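Protein (o6-methylguanine-dna methyltransferase) (Thermococcus kodakarensis, PDB 1MGT) repairs O6-methylguanine and O4-methylthymine in DNA by transferring the methyl group irreversibly to one of its own cysteines, a suicide reaction. Local coordinates at residues F86-Y97 with A125-Y135. Residues are numbered along the deposited sequence; the frame is centred on the assembly and turned at random.
Sequences FEGVTPFEKKVY and AVGGAMKRNPY. With SO4 (sulfate ion), chain D.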
loop_
_atom_site.group_PDB
_atom_site.type_symbol
_atom_site.label_atom_id
_atom_site.label_comp_id
_atom_site.label_asym_id
_atom_site.label_seq_id
_atom_site.Cartn_x
_atom_site.Cartn_y
_atom_site.Cartn_z
ATOM N N PHE A 86 -3.835 -0.131 -11.782
ATOM C CA PHE A 86 -4.183 -1.523 -11.677
ATOM C C PHE A 86 -3.408 -2.372 -12.677
ATOM O O PHE A 86 -3.819 -3.486 -12.999
ATOM C CB PHE A 86 -5.688 -1.852 -11.737
ATOM C CG PHE A 86 -6.313 -1.423 -10.417
ATOM C CD1 PHE A 86 -6.992 -0.238 -10.321
ATOM C CD2 PHE A 86 -6.152 -2.244 -9.305
ATOM C CE1 PHE A 86 -7.551 0.183 -9.122
ATOM C CE2 PHE A 86 -6.708 -1.816 -8.108
ATOM C CZ PHE A 86 -7.391 -0.636 -8.016
ATOM N N GLU A 87 -2.271 -1.866 -13.176
ATOM C CA GLU A 87 -1.460 -2.660 -14.097
ATOM C C GLU A 87 -0.768 -3.742 -13.262
ATOM O O GLU A 87 -0.298 -3.425 -12.164
ATOM C CB GLU A 87 -0.374 -1.782 -14.761
ATOM C CG GLU A 87 -0.927 -0.821 -15.797
ATOM C CD GLU A 87 0.121 0.118 -16.384
ATOM O OE1 GLU A 87 1.327 -0.122 -16.290
ATOM O OE2 GLU A 87 -0.240 1.159 -16.960
ATOM N N GLY A 88 -0.757 -4.974 -13.735
ATOM C CA GLY A 88 -0.152 -6.106 -13.065
ATOM C C GLY A 88 -0.990 -6.582 -11.848
ATOM O O GLY A 88 -0.424 -7.224 -10.973
ATOM N N VAL A 89 -2.257 -6.240 -11.818
ATOM C CA VAL A 89 -3.126 -6.666 -10.675
ATOM C C VAL A 89 -4.187 -7.595 -11.275
ATOM O O VAL A 89 -4.777 -7.198 -12.298
ATOM C CB VAL A 89 -3.748 -5.458 -9.977
ATOM C CG1 VAL A 89 -4.714 -5.863 -8.838
ATOM C CG2 VAL A 89 -2.660 -4.577 -9.349
ATOM N N THR A 90 -4.363 -8.775 -10.730
ATOM C CA THR A 90 -5.383 -9.709 -11.276
ATOM C C THR A 90 -6.779 -9.231 -10.908
ATOM O O THR A 90 -7.004 -8.424 -9.993
ATOM C CB THR A 90 -5.198 -11.136 -10.766
ATOM O OG1 THR A 90 -5.500 -11.219 -9.356
ATOM C CG2 THR A 90 -3.806 -11.695 -11.001
ATOM N N PRO A 91 -7.805 -9.701 -11.623
ATOM C CA PRO A 91 -9.177 -9.330 -11.343
ATOM C C PRO A 91 -9.536 -9.653 -9.879
ATOM O O PRO A 91 -10.215 -8.827 -9.249
ATOM C CB PRO A 91 -9.992 -10.181 -12.320
ATOM C CG PRO A 91 -9.034 -10.456 -13.457
ATOM C CD PRO A 91 -7.695 -10.660 -12.766
ATOM N N PHE A 92 -9.101 -10.778 -9.355
ATOM C CA PHE A 92 -9.380 -11.155 -7.968
ATOM C C PHE A 92 -8.712 -10.146 -7.019
ATOM O O PHE A 92 -9.293 -9.601 -6.102
ATOM C CB PHE A 92 -8.877 -12.542 -7.614
ATOM C CG PHE A 92 -8.952 -12.841 -6.138
ATOM C CD1 PHE A 92 -10.207 -12.962 -5.539
ATOM C CD2 PHE A 92 -7.833 -13.059 -5.379
ATOM C CE1 PHE A 92 -10.297 -13.253 -4.193
ATOM C CE2 PHE A 92 -7.917 -13.340 -4.033
ATOM C CZ PHE A 92 -9.159 -13.433 -3.445
ATOM N N GLU A 93 -7.393 -9.915 -7.251
ATOM C CA GLU A 93 -6.694 -8.958 -6.395
ATOM C C GLU A 93 -7.365 -7.609 -6.411
ATOM O O GLU A 93 -7.529 -6.973 -5.370
ATOM C CB GLU A 93 -5.209 -8.840 -6.838
ATOM C CG GLU A 93 -4.429 -10.122 -6.536
ATOM C CD GLU A 93 -3.150 -10.236 -7.363
ATOM O OE1 GLU A 93 -2.891 -9.332 -8.192
ATOM O OE2 GLU A 93 -2.419 -11.231 -7.166
ATOM N N LYS A 94 -7.772 -7.105 -7.575
ATOM C CA LYS A 94 -8.425 -5.830 -7.690
ATOM C C LYS A 94 -9.712 -5.788 -6.850
ATOM O O LYS A 94 -9.962 -4.775 -6.194
ATOM C CB LYS A 94 -8.811 -5.508 -9.139
ATOM C CG LYS A 94 -9.536 -4.173 -9.319
ATOM C CD LYS A 94 -9.450 -3.773 -10.805
ATOM C CE LYS A 94 -10.136 -2.421 -11.016
ATOM N NZ LYS A 94 -10.499 -2.257 -12.459
ATOM N N LYS A 95 -10.471 -6.864 -6.916
ATOM C CA LYS A 95 -11.738 -6.964 -6.160
ATOM C C LYS A 95 -11.465 -6.846 -4.670
ATOM O O LYS A 95 -12.135 -6.104 -3.943
ATOM C CB LYS A 95 -12.433 -8.277 -6.487
ATOM C CG LYS A 95 -13.692 -8.629 -5.692
ATOM C CD LYS A 95 -13.962 -10.132 -5.874
ATOM C CE LYS A 95 -15.275 -10.579 -5.261
ATOM N NZ LYS A 95 -15.244 -12.062 -4.978
ATOM N N VAL A 96 -10.443 -7.562 -4.215
ATOM C CA VAL A 96 -10.086 -7.481 -2.790
ATOM C C VAL A 96 -9.634 -6.076 -2.441
ATOM O O VAL A 96 -10.086 -5.483 -1.438
ATOM C CB VAL A 96 -9.006 -8.518 -2.453
ATOM C CG1 VAL A 96 -8.410 -8.287 -1.063
ATOM C CG2 VAL A 96 -9.525 -9.938 -2.608
ATOM N N TYR A 97 -8.730 -5.480 -3.240
ATOM C CA TYR A 97 -8.232 -4.140 -2.938
ATOM C C TYR A 97 -9.316 -3.080 -2.897
ATOM O O TYR A 97 -9.375 -2.194 -2.050
ATOM C CB TYR A 97 -7.134 -3.682 -3.952
ATOM C CG TYR A 97 -5.956 -4.619 -3.999
ATOM C CD1 TYR A 97 -5.616 -5.460 -2.956
ATOM C CD2 TYR A 97 -5.118 -4.662 -5.135
ATOM C CE1 TYR A 97 -4.553 -6.325 -2.988
ATOM C CE2 TYR A 97 -4.046 -5.536 -5.180
ATOM C CZ TYR A 97 -3.750 -6.359 -4.131
ATOM O OH TYR A 97 -2.692 -7.241 -4.182
ATOM N N ALA A 125 -6.135 -16.996 0.244
ATOM C CA ALA A 125 -6.198 -16.160 -0.978
ATOM C C ALA A 125 -6.061 -14.698 -0.648
ATOM O O ALA A 125 -5.378 -13.901 -1.326
ATOM C CB ALA A 125 -7.491 -16.475 -1.738
ATOM N N VAL A 126 -6.695 -14.231 0.450
ATOM C CA VAL A 126 -6.634 -12.846 0.885
ATOM C C VAL A 126 -5.206 -12.526 1.343
ATOM O O VAL A 126 -4.712 -11.441 1.050
ATOM C CB VAL A 126 -7.604 -12.575 2.068
ATOM C CG1 VAL A 126 -7.312 -11.247 2.746
ATOM C CG2 VAL A 126 -9.030 -12.544 1.496
ATOM N N GLY A 127 -4.594 -13.481 2.038
ATOM C CA GLY A 127 -3.215 -13.280 2.509
ATOM C C GLY A 127 -2.305 -13.103 1.274
ATOM O O GLY A 127 -1.474 -12.187 1.259
ATOM N N GLY A 128 -2.458 -13.939 0.271
ATOM C CA GLY A 128 -1.642 -13.829 -0.948
ATOM C C GLY A 128 -1.818 -12.469 -1.603
ATOM O O GLY A 128 -0.850 -11.866 -2.097
ATOM N N ALA A 129 -3.061 -11.975 -1.677
ATOM C CA ALA A 129 -3.326 -10.678 -2.267
ATOM C C ALA A 129 -2.706 -9.561 -1.447
ATOM O O ALA A 129 -2.195 -8.579 -2.000
ATOM C CB ALA A 129 -4.828 -10.454 -2.463
ATOM N N MET A 130 -2.720 -9.665 -0.106
ATOM C CA MET A 130 -2.134 -8.606 0.709
ATOM C C MET A 130 -0.618 -8.566 0.518
ATOM O O MET A 130 -0.037 -7.476 0.445
ATOM C CB MET A 130 -2.436 -8.789 2.198
ATOM C CG MET A 130 -3.912 -8.704 2.564
ATOM S SD MET A 130 -4.644 -7.125 2.112
ATOM C CE MET A 130 -5.463 -7.528 0.596
ATOM N N LYS A 131 0.001 -9.748 0.440
ATOM C CA LYS A 131 1.450 -9.788 0.239
ATOM C C LYS A 131 1.871 -9.102 -1.061
ATOM O O LYS A 131 2.935 -8.463 -1.154
ATOM C CB LYS A 131 1.889 -11.260 0.140
ATOM C CG LYS A 131 3.413 -11.402 0.082
ATOM C CD LYS A 131 3.767 -12.842 -0.254
ATOM C CE LYS A 131 5.193 -13.166 0.225
ATOM N NZ LYS A 131 5.696 -14.359 -0.535
ATOM N N ARG A 132 1.049 -9.253 -2.086
ATOM C CA ARG A 132 1.317 -8.702 -3.394
ATOM C C ARG A 132 0.816 -7.311 -3.633
ATOM O O ARG A 132 1.000 -6.822 -4.760
ATOM C CB ARG A 132 0.734 -9.639 -4.477
ATOM C CG ARG A 132 1.479 -10.990 -4.490
ATOM C CD ARG A 132 0.640 -12.042 -5.188
ATOM N NE ARG A 132 1.367 -13.293 -5.410
ATOM C CZ ARG A 132 1.461 -14.275 -4.521
ATOM N NH1 ARG A 132 0.867 -14.165 -3.330
ATOM N NH2 ARG A 132 2.131 -15.387 -4.811
ATOM N N ASN A 133 0.163 -6.660 -2.674
ATOM C CA ASN A 133 -0.371 -5.334 -2.919
ATOM C C ASN A 133 0.713 -4.364 -3.363
ATOM O O ASN A 133 1.632 -4.073 -2.602
ATOM C CB ASN A 133 -1.016 -4.851 -1.593
ATOM C CG ASN A 133 -1.575 -3.452 -1.689
ATOM O OD1 ASN A 133 -1.887 -2.983 -2.778
ATOM N ND2 ASN A 133 -1.721 -2.813 -0.526
ATOM N N PRO A 134 0.598 -3.816 -4.567
ATOM C CA PRO A 134 1.584 -2.855 -5.051
ATOM C C PRO A 134 1.278 -1.457 -4.591
ATOM O O PRO A 134 1.985 -0.484 -4.859
ATOM C CB PRO A 134 1.440 -2.996 -6.582
ATOM C CG PRO A 134 0.008 -3.315 -6.795
ATOM C CD PRO A 134 -0.423 -4.113 -5.588
ATOM N N TYR A 135 0.160 -1.250 -3.830
ATOM C CA TYR A 135 -0.246 0.030 -3.360
ATOM C C TYR A 135 -0.434 0.152 -1.832
ATOM O O TYR A 135 -1.553 0.507 -1.396
ATOM C CB TYR A 135 -1.605 0.411 -4.002
ATOM C CG TYR A 135 -1.697 0.182 -5.504
ATOM C CD1 TYR A 135 -2.726 -0.597 -6.012
ATOM C CD2 TYR A 135 -0.792 0.762 -6.385
ATOM C CE1 TYR A 135 -2.851 -0.801 -7.377
ATOM C CE2 TYR A 135 -0.904 0.546 -7.757
ATOM C CZ TYR A 135 -1.926 -0.235 -8.240
ATOM O OH TYR A 135 -2.074 -0.462 -9.601
HETATM S S SO4 D . 2.613 -14.038 -9.028
HETATM O O1 SO4 D . 2.774 -13.421 -10.381
HETATM O O2 SO4 D . 3.349 -13.226 -8.004
HETATM O O3 SO4 D . 3.171 -15.433 -9.046
HETATM O O4 SO4 D . 1.164 -14.108 -8.650
HETATM O O HOH W 1 0.079 -1.103 -10.910
#
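Helix 91-97 crosses helix 125-131 almost at a right angle (-87°), their axes 9.9 Å apart, with Glu-93 and Ala-129 the pair whose CA atoms come nearest. Helix 125-131 is probably the recognition helix of the helix-turn-helix typical of this family, and Asn-133, just after it in sequence, probably corresponds to the asparagine hinge of the family. Tyr-97 carries the joint. With CG anti to its carbonyl carbon (chi1 -58°), the ring points its outer end at the last turn of helix 125-131, where the hydroxyl donates to Ala-129 O at 2.6 Å. Asn-133 OD1 sits 4.0 Å above the ring centre while accepting from Tyr-135 N in an Asx turn; Glu-93 O lies over the opposite face. A phenylalanine here would probably leave Ala-129 O without its hydroxyl donor. At the ring edge, the bent side chain of Met-130 brings CE to 3.5 Å from Val-96 CG1, a tight fit; Met-130 and Asn-133 also touch Cys-141, the inferred methyl acceptor. Farther along, the edge of Phe-92 meets Ala-125. Glu-93 forms a capping box with Thr-90 and a salt bridge with Arg-50, which shares a sulfate ion with Arg-132. At the other end, Val-89 CG2 packs on Pro-134 CG (3.9 Å), and Tyr-135 turns its edge to the Phe-86 face, the planes 83° apart. The Tyr-135 hydroxyl ties into the type II turn from Phe-86 to Val-89: OH accepts from Phe-86 N at 2.8 Å and donates to a water, which in turn donates to Glu-87 O at 2.7 Å.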